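Local coordinates for protein histidyl-trna synthetase (PDB 1H4V) that attaches L-histidine to tRNA(His) at the expense of ATP, working as a homodimeric class II aminoacyl-tRNA synthetase, at residues 21-26 / 310-315. Residues are numbered along the deposited sequence; the frame is centred on the assembly and turned at random.
Sequences QRIVAT and ERVALA. With SO4 (sulfate ion), chain B.
Ile-23 reaches across to Val-312 and Ala-313 and carries the whole contact between the helix segments 21-26 and 310-315. Two residues before it on helix 14-33, Gln-21, long and polar, gives its NE2 to Glu-38 of the second subunit, so this helix also borders the dimer interface. Arg-22 is exposed, and its long charged chain suits an anion at the surface: it meets a sulfate ion, probably from the crystallisation liquor, with the edge of its guanidinium. Arg-22 NE bonds to sulfate O2 at 2.9 Å with an N-H...O angle of 158°, while Arg-22 NH2 makes a weak bond to sulfate O1 at 3.3 Å. The sulfur lies in the guanidinium plane, and Arg-18 NE holds the same anion.

Ile-23, with CG1 anti to its carbonyl carbon (chi1 -63°) and chi2 extended, pushes CD1 farthest toward helix 309-318. Ile-23 CD1 lies 3.9 Å from Val-312 CG1 and equally 3.9 Å from Ala-313 CB, and it is 3.8 Å from the backbone N of Ala-313. With the CA atoms of Ile-23 and Ala-313 7.7 Å apart, the extended isoleucine chain bridges the gap, and the small alanine lets the methyl come close to the backbone. Both helices belong to the class II catalytic domain, and Phe-307, on the antiparallel strand 302-308 that leads into helix 309-318, packs against both Ile-23 and Val-312.

One turn after Arg-22, Thr-26, which packs against Leu-154 as Val-312 also does, returns its hydroxyl to the helix: Thr-26 OG1 donates to Arg-22 O at 3.0 Å from above the carbonyl plane, while Thr-26 N reaches that oxygen from the opposite face at 2.8 Å.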
loop_
_atom_site.group_PDB
_atom_site.type_symbol
_atom_site.label_atom_id
_atom_site.label_comp_id
_atom_site.label_asym_id
_atom_site.label_seq_id
_atom_site.Cartn_x
_atom_site.Cartn_y
_atom_site.Cartn_z
ATOM N N GLN A 21 -5.091 4.581 7.010
ATOM C CA GLN A 21 -5.234 5.298 5.750
ATOM C C GLN A 21 -5.311 6.806 5.966
ATOM O O GLN A 21 -4.842 7.571 5.129
ATOM C CB GLN A 21 -6.468 4.798 4.991
ATOM C CG GLN A 21 -6.392 3.296 4.701
ATOM C CD GLN A 21 -7.608 2.750 3.997
ATOM O OE1 GLN A 21 -8.737 3.040 4.381
ATOM N NE2 GLN A 21 -7.384 1.931 2.971
ATOM N N ARG A 22 -5.892 7.229 7.085
ATOM C CA ARG A 22 -5.997 8.647 7.380
ATOM C C ARG A 22 -4.609 9.194 7.665
ATOM O O ARG A 22 -4.216 10.250 7.161
ATOM C CB ARG A 22 -6.892 8.888 8.597
ATOM C CG ARG A 22 -8.368 8.914 8.291
ATOM C CD ARG A 22 -9.069 9.858 9.246
ATOM N NE ARG A 22 -10.514 9.879 9.056
ATOM C CZ ARG A 22 -11.328 10.717 9.689
ATOM N NH1 ARG A 22 -10.826 11.598 10.542
ATOM N NH2 ARG A 22 -12.640 10.662 9.482
ATOM N N ILE A 23 -3.876 8.456 8.488
ATOM C CA ILE A 23 -2.533 8.839 8.865
ATOM C C ILE A 23 -1.652 9.007 7.639
ATOM O O ILE A 23 -0.966 10.027 7.499
ATOM C CB ILE A 23 -1.932 7.796 9.824
ATOM C CG1 ILE A 23 -2.769 7.769 11.112
ATOM C CG2 ILE A 23 -0.493 8.142 10.150
ATOM C CD1 ILE A 23 -2.380 6.692 12.089
ATOM N N VAL A 24 -1.677 8.019 6.745
ATOM C CA VAL A 24 -0.870 8.097 5.537
ATOM C C VAL A 24 -1.370 9.212 4.616
ATOM O O VAL A 24 -0.557 9.940 4.040
ATOM C CB VAL A 24 -0.842 6.723 4.784
ATOM C CG1 VAL A 24 -0.265 6.889 3.396
ATOM C CG2 VAL A 24 0.030 5.722 5.566
ATOM N N ALA A 25 -2.691 9.365 4.488
ATOM C CA ALA A 25 -3.258 10.417 3.638
ATOM C C ALA A 25 -2.820 11.791 4.143
ATOM O O ALA A 25 -2.583 12.704 3.358
ATOM C CB ALA A 25 -4.792 10.338 3.609
ATOM N N THR A 26 -2.722 11.937 5.458
ATOM C CA THR A 26 -2.291 13.200 6.029
ATOM C C THR A 26 -0.818 13.467 5.718
ATOM O O THR A 26 -0.451 14.578 5.345
ATOM C CB THR A 26 -2.503 13.214 7.536
ATOM O OG1 THR A 26 -3.908 13.186 7.802
ATOM C CG2 THR A 26 -1.887 14.460 8.153
ATOM N N GLU A 310 1.557 2.687 13.415
ATOM C CA GLU A 310 0.922 2.092 14.587
ATOM C C GLU A 310 1.186 2.915 15.847
ATOM O O GLU A 310 0.314 3.037 16.698
ATOM C CB GLU A 310 1.392 0.648 14.816
ATOM C CG GLU A 310 0.911 -0.368 13.787
ATOM C CD GLU A 310 1.745 -0.366 12.511
ATOM O OE1 GLU A 310 2.764 0.368 12.454
ATOM O OE2 GLU A 310 1.382 -1.108 11.569
ATOM N N ARG A 311 2.384 3.481 15.965
ATOM C CA ARG A 311 2.714 4.305 17.127
ATOM C C ARG A 311 1.772 5.503 17.149
ATOM O O ARG A 311 1.250 5.883 18.196
ATOM C CB ARG A 311 4.154 4.826 17.046
ATOM C CG ARG A 311 5.241 3.785 17.225
ATOM C CD ARG A 311 5.436 3.416 18.687
ATOM N NE ARG A 311 6.540 2.471 18.861
ATOM C CZ ARG A 311 7.813 2.751 18.597
ATOM N NH1 ARG A 311 8.150 3.956 18.150
ATOM N NH2 ARG A 311 8.745 1.819 18.763
ATOM N N VAL A 312 1.579 6.105 15.979
ATOM C CA VAL A 312 0.712 7.267 15.853
ATOM C C VAL A 312 -0.746 6.927 16.119
ATOM O O VAL A 312 -1.417 7.663 16.830
ATOM C CB VAL A 312 0.864 7.925 14.457
ATOM C CG1 VAL A 312 -0.166 9.026 14.279
ATOM C CG2 VAL A 312 2.275 8.508 14.324
ATOM N N ALA A 313 -1.236 5.815 15.566
ATOM C CA ALA A 313 -2.625 5.416 15.803
ATOM C C ALA A 313 -2.851 5.210 17.304
ATOM O O ALA A 313 -3.929 5.508 17.822
ATOM C CB ALA A 313 -2.952 4.135 15.044
ATOM N N LEU A 314 -1.843 4.698 18.006
ATOM C CA LEU A 314 -1.986 4.500 19.444
ATOM C C LEU A 314 -2.037 5.856 20.143
ATOM O O LEU A 314 -2.846 6.068 21.050
ATOM C CB LEU A 314 -0.830 3.668 20.013
ATOM C CG LEU A 314 -0.947 2.142 19.911
ATOM C CD1 LEU A 314 0.377 1.508 20.312
ATOM C CD2 LEU A 314 -2.073 1.634 20.800
ATOM N N ALA A 315 -1.178 6.776 19.721
ATOM C CA ALA A 315 -1.169 8.102 20.323
ATOM C C ALA A 315 -2.527 8.770 20.131
ATOM O O ALA A 315 -3.057 9.380 21.057
ATOM C CB ALA A 315 -0.069 8.951 19.717
HETATM S S SO4 B . -12.724 7.715 6.531
HETATM O O1 SO4 B . -13.652 8.087 7.618
HETATM O O2 SO4 B . -11.474 8.484 6.666
HETATM O O3 SO4 B . -13.326 8.005 5.220
HETATM O O4 SO4 B . -12.435 6.270 6.617
#